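Local coordinates for uncharacterized protein (Bacteroides uniformis ATCC 8492, PDB 4Q68) that probably acts as an N-acetylmuramoyl-L-alanine amidase of the NlpC/P60 family, cutting the sugar-to-peptide link of cell-wall fragments, at residues 28-33 with 74-79; 40-45 with 189-194; 90-95 with 118-123; 177-182 with 231-236. One frame throughout, in Å; residues are numbered along the deposited sequence.

Contact 1 of 4, residues 28-33 with 74-79; sequences GPEELV and IRYRDG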
# COMPACT_ATOMS: atom_id res chain seq x y z
N GLY A 28 10.25 13.30 -17.28
CA GLY A 28 9.17 14.09 -17.84
C GLY A 28 8.04 14.29 -16.85
O GLY A 28 8.19 14.02 -15.65
N PRO A 29 6.89 14.77 -17.35
CA PRO A 29 5.80 15.07 -16.45
C PRO A 29 5.23 13.81 -15.81
O PRO A 29 5.26 12.73 -16.39
CB PRO A 29 4.75 15.73 -17.36
CG PRO A 29 5.06 15.25 -18.71
CD PRO A 29 6.55 15.10 -18.75
N GLU A 30 4.68 13.96 -14.62
CA GLU A 30 3.95 12.89 -13.97
C GLU A 30 2.69 12.60 -14.78
O GLU A 30 1.85 13.50 -14.97
CB GLU A 30 3.57 13.29 -12.55
CG GLU A 30 2.81 12.21 -11.77
CD GLU A 30 3.67 11.05 -11.26
OE1 GLU A 30 4.89 11.21 -11.05
OE2 GLU A 30 3.09 9.96 -11.00
N GLU A 31 2.58 11.36 -15.25
CA GLU A 31 1.43 10.87 -16.01
C GLU A 31 1.04 9.51 -15.44
O GLU A 31 1.82 8.88 -14.75
CB GLU A 31 1.79 10.71 -17.50
CG GLU A 31 2.19 12.02 -18.16
CD GLU A 31 2.45 11.93 -19.65
OE1 GLU A 31 2.66 10.81 -20.17
OE2 GLU A 31 2.48 13.00 -20.29
N LEU A 32 -0.16 9.05 -15.76
CA LEU A 32 -0.61 7.74 -15.30
C LEU A 32 0.15 6.64 -16.03
O LEU A 32 0.02 6.51 -17.24
CB LEU A 32 -2.11 7.58 -15.53
CG LEU A 32 -2.72 6.29 -14.99
CD1 LEU A 32 -2.69 6.22 -13.47
CD2 LEU A 32 -4.14 6.16 -15.50
N VAL A 33 0.93 5.86 -15.30
CA VAL A 33 1.72 4.77 -15.85
C VAL A 33 1.05 3.45 -15.45
O VAL A 33 0.82 3.18 -14.28
CB VAL A 33 3.16 4.82 -15.31
CG1 VAL A 33 3.97 3.60 -15.74
CG2 VAL A 33 3.86 6.11 -15.76
N ILE A 74 -7.02 5.92 -7.11
CA ILE A 74 -6.26 5.26 -6.05
C ILE A 74 -4.88 5.89 -5.88
O ILE A 74 -4.40 6.08 -4.77
CB ILE A 74 -6.13 3.76 -6.38
CG1 ILE A 74 -7.48 3.07 -6.29
CG2 ILE A 74 -5.12 3.07 -5.46
CD1 ILE A 74 -7.53 1.75 -7.04
N ARG A 75 -4.21 6.16 -6.99
CA ARG A 75 -2.80 6.51 -6.96
C ARG A 75 -2.55 7.99 -6.67
O ARG A 75 -1.50 8.33 -6.13
CB ARG A 75 -2.14 6.09 -8.28
CG ARG A 75 -0.68 6.50 -8.39
CD ARG A 75 -0.00 5.89 -9.59
NE ARG A 75 0.09 4.44 -9.47
CZ ARG A 75 0.32 3.63 -10.49
NH1 ARG A 75 0.51 4.11 -11.72
NH2 ARG A 75 0.33 2.31 -10.27
N TYR A 76 -3.50 8.85 -7.06
CA TYR A 76 -3.34 10.30 -6.96
C TYR A 76 -4.33 10.88 -5.97
O TYR A 76 -5.46 10.42 -5.82
CB TYR A 76 -3.52 10.95 -8.34
CG TYR A 76 -2.42 10.52 -9.27
CD1 TYR A 76 -1.19 11.15 -9.25
CD2 TYR A 76 -2.59 9.45 -10.14
CE1 TYR A 76 -0.15 10.72 -10.05
CE2 TYR A 76 -1.56 9.02 -10.95
CZ TYR A 76 -0.34 9.66 -10.91
OH TYR A 76 0.68 9.21 -11.71
N ARG A 77 -3.89 11.96 -5.32
CA ARG A 77 -4.70 12.67 -4.34
C ARG A 77 -6.00 13.16 -4.98
O ARG A 77 -5.96 13.99 -5.91
CB ARG A 77 -3.88 13.82 -3.79
CG ARG A 77 -4.52 14.66 -2.68
CD ARG A 77 -3.54 15.70 -2.09
NE ARG A 77 -2.43 15.02 -1.42
CZ ARG A 77 -1.19 14.85 -1.90
NH1 ARG A 77 -0.82 15.40 -3.05
NH2 ARG A 77 -0.31 14.13 -1.22
N ASP A 78 -7.12 12.63 -4.52
CA ASP A 78 -8.44 12.92 -5.09
C ASP A 78 -8.51 12.65 -6.59
O ASP A 78 -9.31 13.23 -7.31
CB ASP A 78 -8.86 14.35 -4.77
CG ASP A 78 -8.97 14.58 -3.28
OD1 ASP A 78 -9.35 13.65 -2.52
OD2 ASP A 78 -8.66 15.71 -2.86
N GLY A 79 -7.66 11.74 -7.08
CA GLY A 79 -7.66 11.38 -8.48
C GLY A 79 -7.17 12.43 -9.44
O GLY A 79 -7.39 12.30 -10.64
O HOH W 1 1.58 6.68 -12.52
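Tyr76 and Arg75 reach side by side into the 28-33 loop, and the tight part of the contact lies at their polar ends. The Tyr76 hydroxyl donates to Glu30 OE2 over 2.6 Å (OH to OE2), OE2 receiving it on its anti lone pair, the one away from OE1, with carboxylate and ring planes 65° apart. Glu30 gets there with CG anti to its backbone N (chi1 -179°) and a bend at chi2; its other oxygen, OE1, pairs with Arg87. Arg75 NH1 bonds Val33 O at 2.7 Å, lying in the plane of that carbonyl and with the acceptor almost within the guanidinium plane. A single water fills the angle between the two arms: it accepts from Val33 N and from Arg75 NH1 (2.9 Å from NH1) and donates to Tyr76 OH, which is thereby gripped twice. Arg75 is the last residue of helix 64-75 and Tyr76 the first to leave helical angles, so the loop ahead of helix 41-53 is tied to a helix terminus. Arg75 NE also forms a salt bridge with Glu46 of that second helix. Apolar contact is sparser: Leu32 CD1 meets the edge of the Tyr76 ring at CE2, 3.9 Å away, and Leu32 also touches Ala68 and Leu71 of helix 64-75. On the solvent side Glu31 starts away from the helix end and is exposed.

Contact 2 of 4, residues 40-45 with 189-194; sequences DCTTLV and AHMGIA. With NAG (2-acetamido-2-deoxy-beta-D-glucopyranose), chain B.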
# COMPACT_ATOMS: atom_id res chain seq x y z
N ASP A 40 5.95 -3.50 -8.16
CA ASP A 40 6.51 -3.50 -6.83
C ASP A 40 5.39 -3.74 -5.82
O ASP A 40 4.27 -4.02 -6.20
CB ASP A 40 7.37 -2.26 -6.57
CG ASP A 40 6.58 -0.98 -6.58
OD1 ASP A 40 5.42 -0.98 -6.14
OD2 ASP A 40 7.15 0.06 -7.01
N CYS A 41 5.70 -3.69 -4.54
CA CYS A 41 4.67 -4.09 -3.57
C CYS A 41 3.45 -3.18 -3.60
O CYS A 41 2.33 -3.65 -3.36
CB CYS A 41 5.22 -4.23 -2.15
SG CYS A 41 5.77 -2.71 -1.37
N THR A 42 3.67 -1.89 -3.89
CA THR A 42 2.59 -0.92 -3.89
C THR A 42 1.84 -0.93 -5.22
O THR A 42 0.62 -0.92 -5.24
CB THR A 42 3.14 0.46 -3.50
OG1 THR A 42 3.69 0.37 -2.18
CG2 THR A 42 2.06 1.51 -3.49
N THR A 43 2.57 -0.96 -6.34
CA THR A 43 1.85 -0.98 -7.61
C THR A 43 1.00 -2.25 -7.74
O THR A 43 -0.09 -2.19 -8.29
CB THR A 43 2.70 -0.75 -8.86
OG1 THR A 43 3.53 -1.88 -9.13
CG2 THR A 43 3.55 0.51 -8.77
N LEU A 44 1.47 -3.38 -7.21
CA LEU A 44 0.65 -4.59 -7.23
C LEU A 44 -0.70 -4.33 -6.57
O LEU A 44 -1.76 -4.63 -7.11
CB LEU A 44 1.34 -5.74 -6.51
CG LEU A 44 0.46 -6.98 -6.32
CD1 LEU A 44 0.06 -7.61 -7.64
CD2 LEU A 44 1.20 -7.98 -5.48
N VAL A 45 -0.66 -3.81 -5.35
CA VAL A 45 -1.90 -3.55 -4.62
C VAL A 45 -2.79 -2.56 -5.39
O VAL A 45 -4.01 -2.73 -5.47
CB VAL A 45 -1.60 -3.07 -3.19
CG1 VAL A 45 -2.86 -2.54 -2.51
CG2 VAL A 45 -0.99 -4.21 -2.38
N ALA A 189 6.44 0.33 5.24
CA ALA A 189 7.56 -0.18 4.46
C ALA A 189 7.19 -1.18 3.37
O ALA A 189 7.99 -1.41 2.49
CB ALA A 189 8.57 -0.84 5.37
N HIS A 190 6.02 -1.81 3.44
CA HIS A 190 5.69 -2.92 2.53
C HIS A 190 4.17 -3.08 2.56
O HIS A 190 3.52 -2.64 3.50
CB HIS A 190 6.39 -4.20 2.99
CG HIS A 190 6.47 -5.27 1.96
ND1 HIS A 190 7.37 -5.22 0.92
CD2 HIS A 190 5.79 -6.42 1.82
CE1 HIS A 190 7.22 -6.30 0.18
NE2 HIS A 190 6.28 -7.05 0.71
N MSE A 191 3.63 -3.70 1.51
CA MSE A 191 2.20 -3.97 1.41
C MSE A 191 1.96 -5.31 0.76
O MSE A 191 2.82 -5.85 0.06
CB MSE A 191 1.50 -2.93 0.53
CG MSE A 191 1.76 -1.50 0.91
SE MSE A 191 0.65 -0.28 -0.11
CE MSE A 191 -1.02 -0.52 0.81
N GLY A 192 0.77 -5.86 0.98
CA GLY A 192 0.33 -7.04 0.29
C GLY A 192 -1.15 -7.28 0.53
O GLY A 192 -1.85 -6.43 1.07
N ILE A 193 -1.61 -8.45 0.11
CA ILE A 193 -3.01 -8.85 0.18
C ILE A 193 -3.13 -10.08 1.09
O ILE A 193 -2.39 -11.05 0.92
CB ILE A 193 -3.54 -9.18 -1.24
CG1 ILE A 193 -3.34 -7.99 -2.19
CG2 ILE A 193 -4.99 -9.61 -1.20
CD1 ILE A 193 -4.10 -6.75 -1.80
N ALA A 194 -4.06 -10.04 2.04
CA ALA A 194 -4.27 -11.14 2.96
C ALA A 194 -4.83 -12.38 2.27
O ALA A 194 -5.77 -12.28 1.49
CB ALA A 194 -5.22 -10.71 4.05
C1 NAG B . 6.43 3.72 -2.69
C2 NAG B . 6.99 5.12 -2.88
C3 NAG B . 6.26 5.86 -3.99
C4 NAG B . 6.06 4.99 -5.22
C5 NAG B . 5.56 3.59 -4.86
C6 NAG B . 5.49 2.72 -6.11
C7 NAG B . 8.06 6.19 -0.94
C8 NAG B . 7.90 7.01 0.29
N2 NAG B . 6.95 5.88 -1.63
O1 NAG B . 7.24 3.04 -1.78
O3 NAG B . 7.06 6.96 -4.36
O4 NAG B . 5.18 5.61 -6.14
O5 NAG B . 6.43 3.01 -3.92
O6 NAG B . 6.76 2.61 -6.70
O7 NAG B . 9.19 5.84 -1.26
O HOH W 2 2.58 -6.43 -2.64
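Val45 and Met191, a selenomethionine here, meet at the centre of the contact, where Val45 CG2 presses on Met191 CB at 4.0 Å with the two side chains crossing at about a right angle. With CG1 anti to the backbone N (chi1 169°), Val45 turns CG2 down onto the strand, where it also reaches Gly192 CA and Ile193 CD1. The Met191 chain runs past Thr42, and in one of the two conformers of each its SE makes a tentative contact with Thr42 OG1 at 3.7 Å; it continues toward Ile91 and Trp94 of helix 91-100.

Cys41, the third large contributor, begins helix 41-53 and lays its CB over one face of the His190 ring, 4.0 Å from the centroid, with SG lying obliquely to that ring; His190 has a second conformer. A cysteine at a helix start packed on a strand histidine, whose NE2 in turn bonds His205, is consistent with the Cys-His-His catalytic set of the NlpC/P60 papain-like fold. The helix and strand run at 33° to each other, and a water joins Cys41 O to Met191 O, 2.8 Å from the latter.

Ahead of Cys41, Asp40 and Thr43 make a capping box: Thr43 N donates to Asp40 OD1 at 2.9 Å, and Asp40 N to Thr43 OG1. Replacing Asp40 by an alanine would probably leave Thr43 N without its acceptor, loosening the helix start that carries Cys41. Asp40 OD2 lies 2.6 Å from O6 of the N-acetylglucosamine.

Contact 3 of 4, residues 90-95 with 118-123; sequences YIADWI and LSISYM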
# COMPACT_ATOMS: atom_id res chain seq x y z
N TYR A 90 3.16 8.37 0.38
CA TYR A 90 3.10 7.87 1.74
C TYR A 90 1.81 7.09 1.94
O TYR A 90 0.72 7.59 1.63
CB TYR A 90 3.20 9.01 2.75
CG TYR A 90 4.54 9.68 2.81
CD1 TYR A 90 5.66 8.99 3.25
CD2 TYR A 90 4.69 11.02 2.46
CE1 TYR A 90 6.89 9.62 3.34
CE2 TYR A 90 5.91 11.65 2.57
CZ TYR A 90 7.00 10.95 3.03
OH TYR A 90 8.22 11.57 3.21
N ILE A 91 1.92 5.89 2.49
CA ILE A 91 0.76 5.04 2.60
C ILE A 91 -0.28 5.60 3.56
O ILE A 91 -1.47 5.43 3.32
CB ILE A 91 1.17 3.58 2.86
CG1 ILE A 91 2.07 3.08 1.72
CG2 ILE A 91 -0.07 2.69 3.01
CD1 ILE A 91 1.54 3.34 0.30
N ALA A 92 0.11 6.33 4.60
CA ALA A 92 -0.92 6.97 5.44
C ALA A 92 -1.79 7.88 4.59
O ALA A 92 -3.00 7.96 4.78
CB ALA A 92 -0.29 7.77 6.58
N ASP A 93 -1.17 8.59 3.65
CA ASP A 93 -1.87 9.54 2.76
C ASP A 93 -2.74 8.78 1.75
O ASP A 93 -3.88 9.17 1.48
CB ASP A 93 -0.81 10.38 2.05
CG ASP A 93 -1.30 11.74 1.59
OD1 ASP A 93 -2.44 12.17 1.91
OD2 ASP A 93 -0.48 12.40 0.91
N TRP A 94 -2.20 7.69 1.22
CA TRP A 94 -2.90 6.78 0.31
C TRP A 94 -4.17 6.23 0.98
O TRP A 94 -5.23 6.20 0.37
CB TRP A 94 -1.91 5.68 -0.08
CG TRP A 94 -2.28 4.72 -1.16
CD1 TRP A 94 -1.91 4.81 -2.47
CD2 TRP A 94 -2.97 3.48 -1.01
NE1 TRP A 94 -2.35 3.70 -3.15
CE2 TRP A 94 -2.99 2.86 -2.28
CE3 TRP A 94 -3.56 2.81 0.07
CZ2 TRP A 94 -3.58 1.62 -2.50
CZ3 TRP A 94 -4.14 1.56 -0.15
CH2 TRP A 94 -4.15 0.99 -1.43
N ILE A 95 -4.03 5.81 2.24
CA ILE A 95 -5.16 5.32 3.01
C ILE A 95 -6.18 6.44 3.19
O ILE A 95 -7.37 6.23 2.96
CB ILE A 95 -4.68 4.79 4.37
CG1 ILE A 95 -3.87 3.51 4.18
CG2 ILE A 95 -5.88 4.56 5.32
CD1 ILE A 95 -3.07 3.10 5.40
N LEU A 118 1.76 9.41 13.86
CA LEU A 118 2.54 9.46 12.64
C LEU A 118 3.67 10.49 12.75
O LEU A 118 3.49 11.59 13.26
CB LEU A 118 1.66 9.80 11.45
CG LEU A 118 0.61 8.75 11.09
CD1 LEU A 118 -0.31 9.30 10.00
CD2 LEU A 118 1.25 7.44 10.64
N SER A 119 4.82 10.10 12.23
CA SER A 119 5.97 10.98 12.11
C SER A 119 6.56 10.72 10.73
O SER A 119 7.29 9.75 10.53
CB SER A 119 6.95 10.67 13.25
OG SER A 119 8.12 11.45 13.14
N ILE A 120 6.18 11.56 9.77
CA ILE A 120 6.48 11.34 8.37
C ILE A 120 7.31 12.49 7.85
O ILE A 120 6.91 13.64 7.92
CB ILE A 120 5.18 11.12 7.56
CG1 ILE A 120 4.48 9.83 8.02
CG2 ILE A 120 5.49 11.07 6.08
CD1 ILE A 120 3.09 9.60 7.41
N SER A 121 8.49 12.15 7.34
CA SER A 121 9.46 13.13 6.85
C SER A 121 10.56 12.54 5.96
O SER A 121 11.48 13.25 5.58
CB SER A 121 10.13 13.86 8.02
OG SER A 121 10.86 12.95 8.80
N TYR A 122 10.49 11.24 5.63
CA TYR A 122 11.65 10.57 5.00
C TYR A 122 12.05 11.20 3.67
O TYR A 122 13.23 11.41 3.40
CB TYR A 122 11.33 9.09 4.82
CG TYR A 122 12.50 8.27 4.37
CD1 TYR A 122 12.81 8.14 3.03
CD2 TYR A 122 13.30 7.61 5.29
CE1 TYR A 122 13.89 7.38 2.61
CE2 TYR A 122 14.40 6.86 4.89
CZ TYR A 122 14.69 6.75 3.55
OH TYR A 122 15.76 6.00 3.11
N MSE A 123 11.07 11.48 2.81
CA MSE A 123 11.39 11.91 1.46
C MSE A 123 12.05 13.28 1.44
O MSE A 123 13.09 13.45 0.80
CB MSE A 123 10.15 11.89 0.59
CG MSE A 123 9.57 10.50 0.42
SE MSE A 123 7.96 10.45 -0.64
CE MSE A 123 8.73 10.69 -2.39
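The Tyr90 ring is held between Ile120 and Met123, the latter a selenomethionine. Ile120 CG2 sits almost exactly over the ring centre, 3.3 Å from the centroid and only 8° off the normal, a very close CH-pi contact. Over the opposite face comes Met123 SE, shifted toward the rim at 4.2 Å from the centroid, which makes a Met-aromatic pair; its chain, bent at chi3, slides past the tyrosine in the opposite direction. At the end of the ring Tyr90 OH accepts from Met123 N at 2.9 Å, with a fairly straight angle of 163°, and bonds Glu147 of helix 137-150 as well.

Ser121 stands at the N-cap of the short helix 122-125 yet makes no capping bond with its side chain, so the hydroxyl of Tyr90 serves one amide of that first turn from across the contact. Tyr90 is itself the N-cap residue of helix 91-100, with its backbone O taking Trp94 N, so the same residue links the starts of two helices in the papain-like domain.

Beside the ring, Ala92 CB touches Leu118 CD1 at 3.7 Å and Ile120 CD1 at 3.9 Å. Ile120 can serve both neighbours because chi1 of -65° sets CG1 anti to the carbonyl carbon, carrying CD1 toward the alanine, and leaves CG2 anti to the backbone N, over the ring. Further out, backbone bonds from Leu118 to Gly152 and Lys153, and from Ser121 and Tyr122 to Gly185, fix the 118-123 segment. Asp187 accepts from Ala92 N at the helix start, and Met123 also touches the N-acetylglucosamine.

Contact 4 of 4, residues 177-182 with 231-236; sequences IAITTN and TGIRVL. With NA (sodium ion), chain C.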
# COMPACT_ATOMS: atom_id res chain seq x y z
N ILE A 177 -2.94 -5.15 3.38
CA ILE A 177 -2.07 -5.12 4.54
C ILE A 177 -0.96 -4.11 4.26
O ILE A 177 -0.27 -4.22 3.26
CB ILE A 177 -1.45 -6.50 4.78
CG1 ILE A 177 -2.53 -7.59 4.94
CG2 ILE A 177 -0.50 -6.46 5.97
CD1 ILE A 177 -3.54 -7.35 6.06
N ALA A 178 -0.80 -3.14 5.16
CA ALA A 178 0.29 -2.18 5.12
C ALA A 178 1.17 -2.43 6.34
O ALA A 178 0.69 -2.39 7.47
CB ALA A 178 -0.25 -0.75 5.13
N ILE A 179 2.43 -2.75 6.12
CA ILE A 179 3.34 -3.12 7.19
C ILE A 179 4.01 -1.86 7.73
O ILE A 179 4.69 -1.15 7.01
CB ILE A 179 4.38 -4.14 6.71
CG1 ILE A 179 3.67 -5.42 6.25
CG2 ILE A 179 5.39 -4.41 7.81
CD1 ILE A 179 4.57 -6.52 5.76
N THR A 180 3.79 -1.59 9.01
CA THR A 180 4.32 -0.41 9.67
C THR A 180 5.79 -0.63 10.01
O THR A 180 6.24 -1.76 10.17
CB THR A 180 3.48 -0.07 10.93
OG1 THR A 180 3.46 -1.18 11.83
CG2 THR A 180 2.05 0.23 10.55
N THR A 181 6.55 0.46 10.10
CA THR A 181 7.99 0.40 10.24
C THR A 181 8.54 1.42 11.23
O THR A 181 8.05 2.53 11.33
CB THR A 181 8.67 0.58 8.88
OG1 THR A 181 10.08 0.51 9.09
CG2 THR A 181 8.31 1.90 8.21
N ASN A 182 9.61 1.03 11.91
CA ASN A 182 10.33 1.94 12.80
C ASN A 182 11.41 2.76 12.10
O ASN A 182 12.12 3.51 12.75
CB ASN A 182 10.86 1.23 14.05
CG ASN A 182 11.90 0.19 13.75
OD1 ASN A 182 12.57 0.23 12.73
ND2 ASN A 182 12.05 -0.75 14.67
N THR A 231 7.02 -3.27 12.51
CA THR A 231 6.45 -3.18 13.84
C THR A 231 5.04 -3.72 13.96
O THR A 231 4.56 -3.94 15.07
CB THR A 231 6.45 -1.72 14.31
OG1 THR A 231 5.77 -0.95 13.33
CG2 THR A 231 7.86 -1.20 14.50
N GLY A 232 4.35 -3.91 12.83
CA GLY A 232 2.95 -4.25 12.89
C GLY A 232 2.30 -4.02 11.56
O GLY A 232 2.99 -3.93 10.54
N ILE A 233 0.96 -3.96 11.56
CA ILE A 233 0.21 -3.77 10.33
C ILE A 233 -0.95 -2.82 10.53
O ILE A 233 -1.55 -2.74 11.60
CB ILE A 233 -0.33 -5.12 9.74
CG1 ILE A 233 -1.26 -5.85 10.71
CG2 ILE A 233 0.84 -6.00 9.32
CD1 ILE A 233 -1.89 -7.11 10.14
N ARG A 234 -1.29 -2.13 9.44
CA ARG A 234 -2.60 -1.54 9.24
C ARG A 234 -3.34 -2.45 8.26
O ARG A 234 -2.74 -3.02 7.34
CB ARG A 234 -2.50 -0.11 8.70
CG ARG A 234 -1.80 0.84 9.66
CD ARG A 234 -1.72 2.26 9.18
NE ARG A 234 -3.04 2.88 9.14
CZ ARG A 234 -3.28 4.14 8.80
NH1 ARG A 234 -2.30 4.94 8.41
NH2 ARG A 234 -4.51 4.62 8.84
N VAL A 235 -4.64 -2.59 8.47
CA VAL A 235 -5.50 -3.45 7.67
C VAL A 235 -6.59 -2.57 7.06
O VAL A 235 -7.33 -1.90 7.78
CB VAL A 235 -6.14 -4.56 8.53
CG1 VAL A 235 -7.06 -5.43 7.69
CG2 VAL A 235 -5.07 -5.39 9.21
N LEU A 236 -6.63 -2.57 5.73
CA LEU A 236 -7.59 -1.77 4.96
C LEU A 236 -8.45 -2.72 4.15
O LEU A 236 -8.04 -3.83 3.81
CB LEU A 236 -6.89 -0.79 4.01
CG LEU A 236 -5.88 0.20 4.60
CD1 LEU A 236 -6.41 0.88 5.85
CD2 LEU A 236 -4.53 -0.45 4.87
NA NA C . 8.55 4.98 11.23
O HOH W 3 5.87 1.71 13.52
O HOH W 4 8.35 7.45 11.55
O HOH W 5 9.22 5.01 13.54
O HOH W 6 6.35 5.32 12.15
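Strands 177-181 and 231-236 pair antiparallel through Ala178 and Arg234, whose backbones exchange two bonds, Ala178 N to Arg234 O at 2.9 Å and Arg234 N to Ala178 O at 2.8 Å; the short axes make an angle of 148°. Two more backbone bonds follow, from Thr180 N to Gly232 O and from Thr231 N to Thr180 O.

One face of the sheet is aliphatic. Ile177 CG2 crosses obliquely onto Ile233 CG2 at 3.6 Å, and Ile177 CD1 lies alongside Val235 CG2. The other face carries Ala178, Thr180 and Arg234, with Thr180 CG2 laid across the Arg234 chain at CG, 4.0 Å apart.

Near the end of strand 176-181 two threonine hydroxyls hydrogen-bond, Thr180 OG1 to Thr231 OG1 at 2.8 Å, either able to donate, and the latter also lies 2.7 Å from a water. Each OG1 sits between its own backbone N and carbonyl carbon (chi1 57° and 54°), which turns them together. A valine in place of Thr231 would probably leave the buried Thr180 hydroxyl without this mate and the water without one of its partners. Next along, Thr181 O binds a sodium ion at 2.5 Å, with the carbonyls of Thr183 and Leu186 and three waters completing its shell.

Helix 220-225 covers the isoleucine face through Leu220 and Leu224. Helix 91-100 packs Ile91, Ala92 and Ile95 on the other, where Arg234 pairs with Asp106, while strand 188-197 flanks strand 176-181.

Contacts 2, 3 and 4 are buried, whereas contact 1 is partly exposed and more polar, its charged and phenolic groups tying a loop to a helix end. Contacts 2 and 4 share one sheet: strands 176-181 and 188-197 are neighbours, with His190 O probably bonded to Ile179 N. Helix 91-100 of contact 3 packs on both, through Ile91 and Trp94 against Met191 and through Ile95 against Arg234 and Leu236. Contact 1 joins this core by the Arg77-Asp93 salt bridge and by Arg75 packing on Thr43. Contact 4 rests on backbone bonds, contact 3 on a tyrosine ring held between isoleucine and selenomethionine, with one hydrogen bond to Met123 N, and contact 2 on side-chain packing with one bridging water.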